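Local coordinates for protein citrate synthase (Thermotoga maritima, PDB 2P2W) that probably catalyses the condensation of oxaloacetate with acetyl-CoA and water to citrate and CoA, a reaction of the tricarboxylic acid cycle, at residues L49-L54 with E61-K66; I91-I96 with P123-Y128; K237-K242 with N290-I295. All blocks are in the same frame, centred on the assembly; numbering follows the deposited sequence.

The three contacts follow one another along a largely helical chain of the citrate synthase family. Contact 1 and contact 2 share a neighbour: helix 110-133 packs on W50, Y51 and F63 of contact 1, and its residues 123-128 form one half of contact 2. Even so, their centres lie about 24 Å apart and their nearest atoms about 10 Å. Contact 3 sits across the centre of the chain from both, its centre about 44 Å from contact 1's and about 37 Å from contact 2's. It alone lies near the predicted active site: the side chain of K293 is about 8 Å from a bound citrate and about 12 Å from that of H250.

Contact 1 of 3, residues L49-L54 with E61-K66; sequences LWYGKL and EEFKRK
Helix 42-51 and helix 57-69, consecutive in the chain, meet through three aromatic side chains, W50 and Y51 from the end of the first and F63 from the second. F63 carries its CG anti to the backbone N (chi1 -174°), which sends the phenyl ring out from its helix, its far rim first, to the other two. Its CZ lies 3.9 Å from W50 CZ3, near the plane of both rings, so the six-membered end of the indole and the phenyl meet edge to edge. Beside it, F63 CE1 is 4.0 Å from Y51 CE2, at the edge of the tyrosine ring. Long, flat side chains suit this place, because the backbones stay well apart: Y51 CA and F63 CA, the nearest such pair, are separated by 11.1 Å. Past Y51 the helix gives way at G52, whose positive phi (84°) would press a side chain against the preceding carbonyl. I116 of helix 110-133 packs on both Y51 and F63, and Y47 joins them, edge-to-face with F63. T330 satisfies the indole N-H, and it is the all-carbon six-membered ring of W50 that meets F63. The two segments are held by apolar contact between aromatic carbons, without a polar link.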
loop_
_atom_site.group_PDB
_atom_site.type_symbol
_atom_site.label_atom_id
_atom_site.label_comp_id
_atom_site.label_asym_id
_atom_site.label_seq_id
_atom_site.Cartn_x
_atom_site.Cartn_y
_atom_site.Cartn_z
ATOM N N LEU A 49 20.538 6.500 -9.823
ATOM C CA LEU A 49 19.082 6.504 -9.936
ATOM C C LEU A 49 18.447 7.728 -9.267
ATOM O O LEU A 49 17.528 8.331 -9.817
ATOM C CB LEU A 49 18.502 5.217 -9.337
ATOM C CG LEU A 49 18.697 3.964 -10.194
ATOM C CD1 LEU A 49 18.262 2.717 -9.429
ATOM C CD2 LEU A 49 17.890 4.113 -11.480
ATOM N N TRP A 50 18.945 8.100 -8.089
ATOM C CA TRP A 50 18.404 9.244 -7.357
ATOM C C TRP A 50 18.858 10.616 -7.853
ATOM O O TRP A 50 18.067 11.557 -7.880
ATOM C CB TRP A 50 18.748 9.147 -5.862
ATOM C CG TRP A 50 17.880 8.208 -5.076
ATOM C CD1 TRP A 50 16.519 8.086 -5.154
ATOM C CD2 TRP A 50 18.306 7.294 -4.060
ATOM N NE1 TRP A 50 16.072 7.153 -4.246
ATOM C CE2 TRP A 50 17.148 6.650 -3.562
ATOM C CE3 TRP A 50 19.555 6.957 -3.519
ATOM C CZ2 TRP A 50 17.202 5.685 -2.548
ATOM C CZ3 TRP A 50 19.610 5.997 -2.509
ATOM C CH2 TRP A 50 18.437 5.372 -2.036
ATOM N N TYR A 51 20.125 10.732 -8.238
ATOM C CA TYR A 51 20.663 12.019 -8.679
ATOM C C TYR A 51 20.714 12.272 -10.177
ATOM O O TYR A 51 20.877 13.415 -10.603
ATOM C CB TYR A 51 22.047 12.224 -8.065
ATOM C CG TYR A 51 21.991 12.425 -6.568
ATOM C CD1 TYR A 51 21.638 13.663 -6.024
ATOM C CD2 TYR A 51 22.251 11.370 -5.693
ATOM C CE1 TYR A 51 21.545 13.843 -4.647
ATOM C CE2 TYR A 51 22.159 11.539 -4.318
ATOM C CZ TYR A 51 21.805 12.778 -3.801
ATOM O OH TYR A 51 21.718 12.946 -2.438
ATOM N N GLY A 52 20.581 11.221 -10.977
ATOM C CA GLY A 52 20.590 11.393 -12.422
ATOM C C GLY A 52 21.941 11.457 -13.112
ATOM O O GLY A 52 22.014 11.719 -14.311
ATOM N N LYS A 53 23.018 11.221 -12.374
ATOM C CA LYS A 53 24.345 11.246 -12.976
ATOM C C LYS A 53 25.282 10.327 -12.202
ATOM O O LYS A 53 25.078 10.089 -11.012
ATOM C CB LYS A 53 24.899 12.669 -12.959
ATOM C CG LYS A 53 25.232 13.164 -11.568
ATOM C CD LYS A 53 25.385 14.677 -11.529
ATOM C CE LYS A 53 26.063 15.114 -10.237
ATOM N NZ LYS A 53 25.320 14.655 -9.032
ATOM N N LEU A 54 26.298 9.799 -12.877
ATOM C CA LEU A 54 27.264 8.936 -12.210
ATOM C C LEU A 54 28.093 9.848 -11.313
ATOM O O LEU A 54 28.511 10.930 -11.728
ATOM C CB LEU A 54 28.158 8.226 -13.236
ATOM C CG LEU A 54 27.435 7.226 -14.150
ATOM C CD1 LEU A 54 28.392 6.683 -15.204
ATOM C CD2 LEU A 54 26.860 6.087 -13.311
ATOM N N GLU A 61 32.448 8.616 -2.622
ATOM C CA GLU A 61 33.054 8.412 -1.313
ATOM C C GLU A 61 32.173 9.019 -0.225
ATOM O O GLU A 61 31.885 8.378 0.787
ATOM C CB GLU A 61 34.444 9.055 -1.268
ATOM C CG GLU A 61 35.280 8.634 -0.071
ATOM C CD GLU A 61 36.562 9.447 0.072
ATOM O OE1 GLU A 61 36.479 10.694 0.164
ATOM O OE2 GLU A 61 37.651 8.833 0.093
ATOM N N GLU A 62 31.752 10.261 -0.438
ATOM C CA GLU A 62 30.902 10.954 0.523
ATOM C C GLU A 62 29.520 10.310 0.619
ATOM O O GLU A 62 28.940 10.221 1.702
ATOM C CB GLU A 62 30.769 12.428 0.133
ATOM C CG GLU A 62 32.018 13.246 0.429
ATOM C CD GLU A 62 32.071 14.541 -0.359
ATOM O OE1 GLU A 62 30.997 15.129 -0.616
ATOM O OE2 GLU A 62 33.190 14.974 -0.712
ATOM N N PHE A 63 28.995 9.856 -0.513
ATOM C CA PHE A 63 27.683 9.223 -0.519
ATOM C C PHE A 63 27.736 7.888 0.224
ATOM O O PHE A 63 26.786 7.519 0.913
ATOM C CB PHE A 63 27.197 9.006 -1.956
ATOM C CG PHE A 63 25.782 8.495 -2.049
ATOM C CD1 PHE A 63 24.714 9.274 -1.602
ATOM C CD2 PHE A 63 25.520 7.229 -2.562
ATOM C CE1 PHE A 63 23.400 8.798 -1.665
ATOM C CE2 PHE A 63 24.211 6.741 -2.631
ATOM C CZ PHE A 63 23.150 7.527 -2.180
ATOM N N LYS A 64 28.843 7.162 0.084
ATOM C CA LYS A 64 28.976 5.878 0.767
ATOM C C LYS A 64 29.042 6.089 2.272
ATOM O O LYS A 64 28.485 5.306 3.038
ATOM C CB LYS A 64 30.218 5.119 0.285
ATOM C CG LYS A 64 29.987 4.311 -0.987
ATOM C CD LYS A 64 31.256 3.627 -1.480
ATOM C CE LYS A 64 31.732 2.567 -0.497
ATOM N NZ LYS A 64 32.346 1.398 -1.191
ATOM N N ARG A 65 29.720 7.150 2.699
ATOM C CA ARG A 65 29.811 7.442 4.126
ATOM C C ARG A 65 28.449 7.874 4.668
ATOM O O ARG A 65 28.117 7.597 5.821
ATOM C CB ARG A 65 30.850 8.539 4.395
ATOM C CG ARG A 65 32.291 8.097 4.170
ATOM C CD ARG A 65 33.246 8.934 5.010
ATOM N NE ARG A 65 33.172 10.352 4.683
ATOM C CZ ARG A 65 33.977 10.964 3.819
ATOM N NH1 ARG A 65 34.924 10.279 3.191
ATOM N NH2 ARG A 65 33.830 12.259 3.578
ATOM N N LYS A 66 27.664 8.547 3.830
ATOM C CA LYS A 66 26.334 9.007 4.222
ATOM C C LYS A 66 25.416 7.813 4.473
ATOM O O LYS A 66 24.786 7.709 5.531
ATOM C CB LYS A 66 25.723 9.887 3.125
ATOM C CG LYS A 66 24.285 10.311 3.410
ATOM C CD LYS A 66 23.747 11.258 2.344
ATOM C CE LYS A 66 24.302 12.658 2.522
ATOM N NZ LYS A 66 23.387 13.480 3.364
#

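Contact 2 of 3, residues I91-I96 with P123-Y128; sequences IDVLKI and PTILAY
V93 and I125 lie alongside each other, running opposite ways, with V93 CG1 3.7 Å from I125 CG2. Both methyls stand anti to their own backbone N (V93 chi1 172°), and both residues point their CB toward the facing helix, so two beta-branched side chains meet close to their backbones. L94 reaches in differently. Its CB does not aim straight at the other helix, but the end of the side chain comes nearer, and CD2 lies 3.8 Å from I125 CG2. L126 extends its own end likewise: its CD2 lies 3.8 Å from L94 CG, and close to both methyls of that leucine. L94 thus lies obliquely across I125 and L126 together. The surroundings are those of an all-helical core. Segments 91-96 and 123-128, of helices 90-98 and 110-133, cross at 122°, their axes 9.8 Å apart, and L203 of helix 195-207 packs against L94 while A319 and T323 of helix 317-337 pack against L126. With an alanine at L94, the branch lying against I125 CG2 and L126 CD2 is gone, and a gap is likely to open, leaving the end of L126 freer to turn. Polar groups of helix 90-98 lie off this interface: K95 NZ forms a 2.9 Å salt bridge with D92 OD1, D92 pairs also with K207, and K95 with S197 of the second subunit.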
loop_
_atom_site.group_PDB
_atom_site.type_symbol
_atom_site.label_atom_id
_atom_site.label_comp_id
_atom_site.label_asym_id
_atom_site.label_seq_id
_atom_site.Cartn_x
_atom_site.Cartn_y
_atom_site.Cartn_z
ATOM N N ILE A 91 8.863 -9.396 4.894
ATOM C CA ILE A 91 8.216 -8.230 4.296
ATOM C C ILE A 91 7.389 -7.525 5.377
ATOM O O ILE A 91 7.354 -6.291 5.445
ATOM C CB ILE A 91 7.279 -8.626 3.119
ATOM C CG1 ILE A 91 8.106 -9.004 1.883
ATOM C CG2 ILE A 91 6.328 -7.468 2.789
ATOM C CD1 ILE A 91 8.898 -7.849 1.264
ATOM N N ASP A 92 6.725 -8.312 6.224
ATOM C CA ASP A 92 5.912 -7.747 7.297
ATOM C C ASP A 92 6.788 -7.060 8.340
ATOM O O ASP A 92 6.406 -6.035 8.907
ATOM C CB ASP A 92 5.057 -8.831 7.962
ATOM C CG ASP A 92 3.937 -9.319 7.058
ATOM O OD1 ASP A 92 3.578 -8.584 6.116
ATOM O OD2 ASP A 92 3.412 -10.426 7.292
ATOM N N VAL A 93 7.962 -7.632 8.587
ATOM C CA VAL A 93 8.905 -7.061 9.542
ATOM C C VAL A 93 9.278 -5.657 9.071
ATOM O O VAL A 93 9.317 -4.711 9.866
ATOM C CB VAL A 93 10.179 -7.937 9.647
ATOM C CG1 VAL A 93 11.238 -7.232 10.480
ATOM C CG2 VAL A 93 9.823 -9.280 10.279
ATOM N N LEU A 94 9.542 -5.526 7.773
ATOM C CA LEU A 94 9.884 -4.232 7.189
ATOM C C LEU A 94 8.743 -3.230 7.390
ATOM O O LEU A 94 8.981 -2.077 7.742
ATOM C CB LEU A 94 10.186 -4.383 5.694
ATOM C CG LEU A 94 11.541 -5.006 5.329
ATOM C CD1 LEU A 94 11.595 -5.314 3.838
ATOM C CD2 LEU A 94 12.653 -4.051 5.724
ATOM N N LYS A 95 7.504 -3.672 7.167
ATOM C CA LYS A 95 6.344 -2.796 7.338
ATOM C C LYS A 95 6.314 -2.216 8.744
ATOM O O LYS A 95 6.141 -1.008 8.940
ATOM C CB LYS A 95 5.038 -3.562 7.124
ATOM C CG LYS A 95 4.734 -3.980 5.702
ATOM C CD LYS A 95 3.454 -4.791 5.725
ATOM C CE LYS A 95 3.271 -5.619 4.473
ATOM N NZ LYS A 95 2.112 -6.537 4.650
ATOM N N ILE A 96 6.465 -3.103 9.723
ATOM C CA ILE A 96 6.452 -2.712 11.128
ATOM C C ILE A 96 7.462 -1.618 11.441
ATOM O O ILE A 96 7.111 -0.565 11.974
ATOM C CB ILE A 96 6.756 -3.919 12.042
ATOM C CG1 ILE A 96 5.642 -4.962 11.916
ATOM C CG2 ILE A 96 6.902 -3.451 13.489
ATOM C CD1 ILE A 96 5.957 -6.287 12.610
ATOM N N PRO A 123 18.661 -3.226 5.320
ATOM C CA PRO A 123 19.446 -4.412 5.689
ATOM C C PRO A 123 19.573 -4.634 7.194
ATOM O O PRO A 123 19.666 -5.767 7.661
ATOM C CB PRO A 123 20.807 -4.148 5.032
ATOM C CG PRO A 123 20.456 -3.292 3.851
ATOM C CD PRO A 123 19.452 -2.335 4.451
ATOM N N THR A 124 19.593 -3.543 7.950
ATOM C CA THR A 124 19.711 -3.632 9.398
ATOM C C THR A 124 18.440 -4.248 9.969
ATOM O O THR A 124 18.493 -5.087 10.867
ATOM C CB THR A 124 19.934 -2.243 10.014
ATOM O OG1 THR A 124 21.099 -1.653 9.424
ATOM C CG2 THR A 124 20.132 -2.352 11.525
ATOM N N ILE A 125 17.294 -3.829 9.441
ATOM C CA ILE A 125 16.014 -4.364 9.894
ATOM C C ILE A 125 15.990 -5.871 9.661
ATOM O O ILE A 125 15.656 -6.640 10.563
ATOM C CB ILE A 125 14.831 -3.718 9.130
ATOM C CG1 ILE A 125 14.678 -2.254 9.553
ATOM C CG2 ILE A 125 13.539 -4.486 9.402
ATOM C CD1 ILE A 125 13.672 -1.480 8.718
ATOM N N LEU A 126 16.357 -6.286 8.452
ATOM C CA LEU A 126 16.363 -7.702 8.099
ATOM C C LEU A 126 17.379 -8.510 8.896
ATOM O O LEU A 126 17.055 -9.572 9.424
ATOM C CB LEU A 126 16.644 -7.878 6.603
ATOM C CG LEU A 126 15.682 -7.185 5.633
ATOM C CD1 LEU A 126 16.041 -7.564 4.201
ATOM C CD2 LEU A 126 14.248 -7.594 5.947
ATOM N N ALA A 127 18.611 -8.014 8.978
ATOM C CA ALA A 127 19.655 -8.725 9.703
ATOM C C ALA A 127 19.324 -8.858 11.188
ATOM O O ALA A 127 19.460 -9.939 11.766
ATOM C CB ALA A 127 20.994 -8.021 9.517
ATOM N N TYR A 128 18.881 -7.765 11.803
ATOM C CA TYR A 128 18.527 -7.788 13.219
ATOM C C TYR A 128 17.421 -8.789 13.517
ATOM O O TYR A 128 17.492 -9.521 14.507
ATOM C CB TYR A 128 18.067 -6.407 13.684
ATOM C CG TYR A 128 19.178 -5.439 14.051
ATOM C CD1 TYR A 128 20.509 -5.696 13.722
ATOM C CD2 TYR A 128 18.882 -4.251 14.713
ATOM C CE1 TYR A 128 21.522 -4.781 14.048
ATOM C CE2 TYR A 128 19.876 -3.336 15.039
ATOM C CZ TYR A 128 21.191 -3.604 14.705
ATOM O OH TYR A 128 22.161 -2.683 15.024
#

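Contact 3 of 3, residues K237-K242 with N290-I295; sequences KCLKEK and NKIKNI
Apolar contact carries the meeting of L239 with I292. L239 points toward the loop, its CG anti to the carbonyl carbon (chi1 -63°), and spreads its two methyls over the branch methyl of isoleucine: CD1 lies 3.8 Å from I292 CG2 and CD2 3.9 Å from it. The two side chains cross at a slant, and a forked leucine suits the place because one methyl can stay on I292 while the other also serves K293. I287 of helix 275-289 packs on I292 as well. The fold elements joined are the last turn of helix 231-241 and the loop between helices 275-289 and 299-309. Helices 231-241 and 275-289 both close with a Schellman motif, with K242 and K291 respectively at the positive-phi position. The second kind of contact is made by the aliphatic part of a lysine. K293 runs past L239 in the opposite direction, and its CD approaches L239 CD2 to 3.6 Å; a bend at chi3 (81°) then turns the remainder of the chain. Lysine fits an exposed position of this sort, since its methylenes can lie along the leucine while the ammonium group extends beyond them.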
loop_
_atom_site.group_PDB
_atom_site.type_symbol
_atom_site.label_atom_id
_atom_site.label_comp_id
_atom_site.label_asym_id
_atom_site.label_seq_id
_atom_site.Cartn_x
_atom_site.Cartn_y
_atom_site.Cartn_z
ATOM N N LYS A 237 1.079 -30.833 -17.160
ATOM C CA LYS A 237 0.090 -30.862 -16.090
ATOM C C LYS A 237 -0.376 -29.442 -15.783
ATOM O O LYS A 237 -1.566 -29.197 -15.587
ATOM C CB LYS A 237 0.697 -31.483 -14.829
ATOM C CG LYS A 237 -0.136 -31.294 -13.566
ATOM C CD LYS A 237 0.691 -31.576 -12.318
ATOM C CE LYS A 237 -0.166 -32.115 -11.185
ATOM N NZ LYS A 237 0.465 -31.879 -9.853
ATOM N N CYS A 238 0.573 -28.510 -15.732
ATOM C CA CYS A 238 0.258 -27.113 -15.454
ATOM C C CYS A 238 -0.652 -26.521 -16.527
ATOM O O CYS A 238 -1.577 -25.768 -16.222
ATOM C CB CYS A 238 1.546 -26.292 -15.352
ATOM S SG CYS A 238 2.380 -26.447 -13.753
ATOM N N LEU A 239 -0.390 -26.864 -17.782
ATOM C CA LEU A 239 -1.201 -26.356 -18.880
ATOM C C LEU A 239 -2.640 -26.854 -18.764
ATOM O O LEU A 239 -3.588 -26.092 -18.959
ATOM C CB LEU A 239 -0.598 -26.784 -20.222
ATOM C CG LEU A 239 0.805 -26.234 -20.494
ATOM C CD1 LEU A 239 1.298 -26.718 -21.852
ATOM C CD2 LEU A 239 0.774 -24.710 -20.445
ATOM N N LYS A 240 -2.795 -28.133 -18.437
ATOM C CA LYS A 240 -4.119 -28.733 -18.293
ATOM C C LYS A 240 -4.899 -28.122 -17.129
ATOM O O LYS A 240 -6.092 -27.839 -17.254
ATOM C CB LYS A 240 -3.992 -30.243 -18.075
ATOM C CG LYS A 240 -5.226 -30.880 -17.453
ATOM C CD LYS A 240 -4.880 -32.181 -16.743
ATOM C CE LYS A 240 -5.645 -32.317 -15.433
ATOM N NZ LYS A 240 -4.897 -33.139 -14.433
ATOM N N GLU A 241 -4.223 -27.923 -16.001
ATOM C CA GLU A 241 -4.863 -27.360 -14.814
ATOM C C GLU A 241 -4.906 -25.840 -14.851
ATOM O O GLU A 241 -5.496 -25.211 -13.974
ATOM C CB GLU A 241 -4.110 -27.784 -13.552
ATOM C CG GLU A 241 -4.135 -29.268 -13.270
ATOM C CD GLU A 241 -3.199 -29.647 -12.142
ATOM O OE1 GLU A 241 -2.359 -28.803 -11.761
ATOM O OE2 GLU A 241 -3.295 -30.786 -11.644
ATOM N N LYS A 242 -4.278 -25.253 -15.864
ATOM C CA LYS A 242 -4.225 -23.803 -15.986
ATOM C C LYS A 242 -3.542 -23.242 -14.741
ATOM O O LYS A 242 -3.954 -22.220 -14.191
ATOM C CB LYS A 242 -5.638 -23.223 -16.123
ATOM C CG LYS A 242 -6.335 -23.610 -17.425
ATOM C CD LYS A 242 -7.693 -22.930 -17.551
ATOM C CE LYS A 242 -8.317 -23.183 -18.919
ATOM N NZ LYS A 242 -9.339 -22.148 -19.261
ATOM N N ASN A 290 9.936 -25.578 -26.796
ATOM C CA ASN A 290 8.622 -25.995 -27.274
ATOM C C ASN A 290 7.684 -24.796 -27.454
ATOM O O ASN A 290 6.508 -24.961 -27.780
ATOM C CB ASN A 290 8.002 -27.003 -26.302
ATOM C CG ASN A 290 8.661 -28.369 -26.384
ATOM O OD1 ASN A 290 8.437 -29.121 -27.333
ATOM N ND2 ASN A 290 9.483 -28.691 -25.391
ATOM N N LYS A 291 8.217 -23.595 -27.245
ATOM C CA LYS A 291 7.449 -22.360 -27.382
ATOM C C LYS A 291 6.134 -22.402 -26.612
ATOM O O LYS A 291 5.112 -21.887 -27.075
ATOM C CB LYS A 291 7.165 -22.070 -28.860
ATOM C CG LYS A 291 8.406 -21.761 -29.675
ATOM C CD LYS A 291 8.055 -21.307 -31.087
ATOM C CE LYS A 291 9.302 -20.930 -31.859
ATOM N NZ LYS A 291 10.248 -22.074 -31.930
ATOM N N ILE A 292 6.168 -23.009 -25.432
ATOM C CA ILE A 292 4.982 -23.127 -24.597
ATOM C C ILE A 292 4.459 -21.754 -24.175
ATOM O O ILE A 292 5.123 -21.029 -23.435
ATOM C CB ILE A 292 5.280 -23.956 -23.330
ATOM C CG1 ILE A 292 5.834 -25.327 -23.725
ATOM C CG2 ILE A 292 4.015 -24.116 -22.495
ATOM C CD1 ILE A 292 4.861 -26.185 -24.508
ATOM N N LYS A 293 3.268 -21.410 -24.660
ATOM C CA LYS A 293 2.616 -20.140 -24.347
ATOM C C LYS A 293 3.460 -18.915 -24.677
ATOM O O LYS A 293 3.142 -17.804 -24.257
ATOM C CB LYS A 293 2.220 -20.110 -22.868
ATOM C CG LYS A 293 1.203 -21.175 -22.485
ATOM C CD LYS A 293 0.870 -21.137 -20.998
ATOM C CE LYS A 293 -0.151 -20.053 -20.669
ATOM N NZ LYS A 293 -0.162 -19.742 -19.212
ATOM N N ASN A 294 4.526 -19.119 -25.441
ATOM C CA ASN A 294 5.418 -18.032 -25.822
ATOM C C ASN A 294 5.907 -17.270 -24.586
ATOM O O ASN A 294 6.069 -16.053 -24.635
ATOM C CB ASN A 294 4.705 -17.060 -26.772
ATOM C CG ASN A 294 5.648 -16.023 -27.370
ATOM O OD1 ASN A 294 5.290 -14.852 -27.510
ATOM N ND2 ASN A 294 6.852 -16.452 -27.735
ATOM N N ILE A 295 6.125 -17.977 -23.479
ATOM C CA ILE A 295 6.613 -17.325 -22.264
ATOM C C ILE A 295 8.074 -17.670 -22.008
ATOM O O ILE A 295 8.573 -18.702 -22.460
ATOM C CB ILE A 295 5.786 -17.712 -21.014
ATOM C CG1 ILE A 295 5.881 -19.221 -20.755
ATOM C CG2 ILE A 295 4.339 -17.261 -21.194
ATOM C CD1 ILE A 295 5.124 -19.682 -19.514
#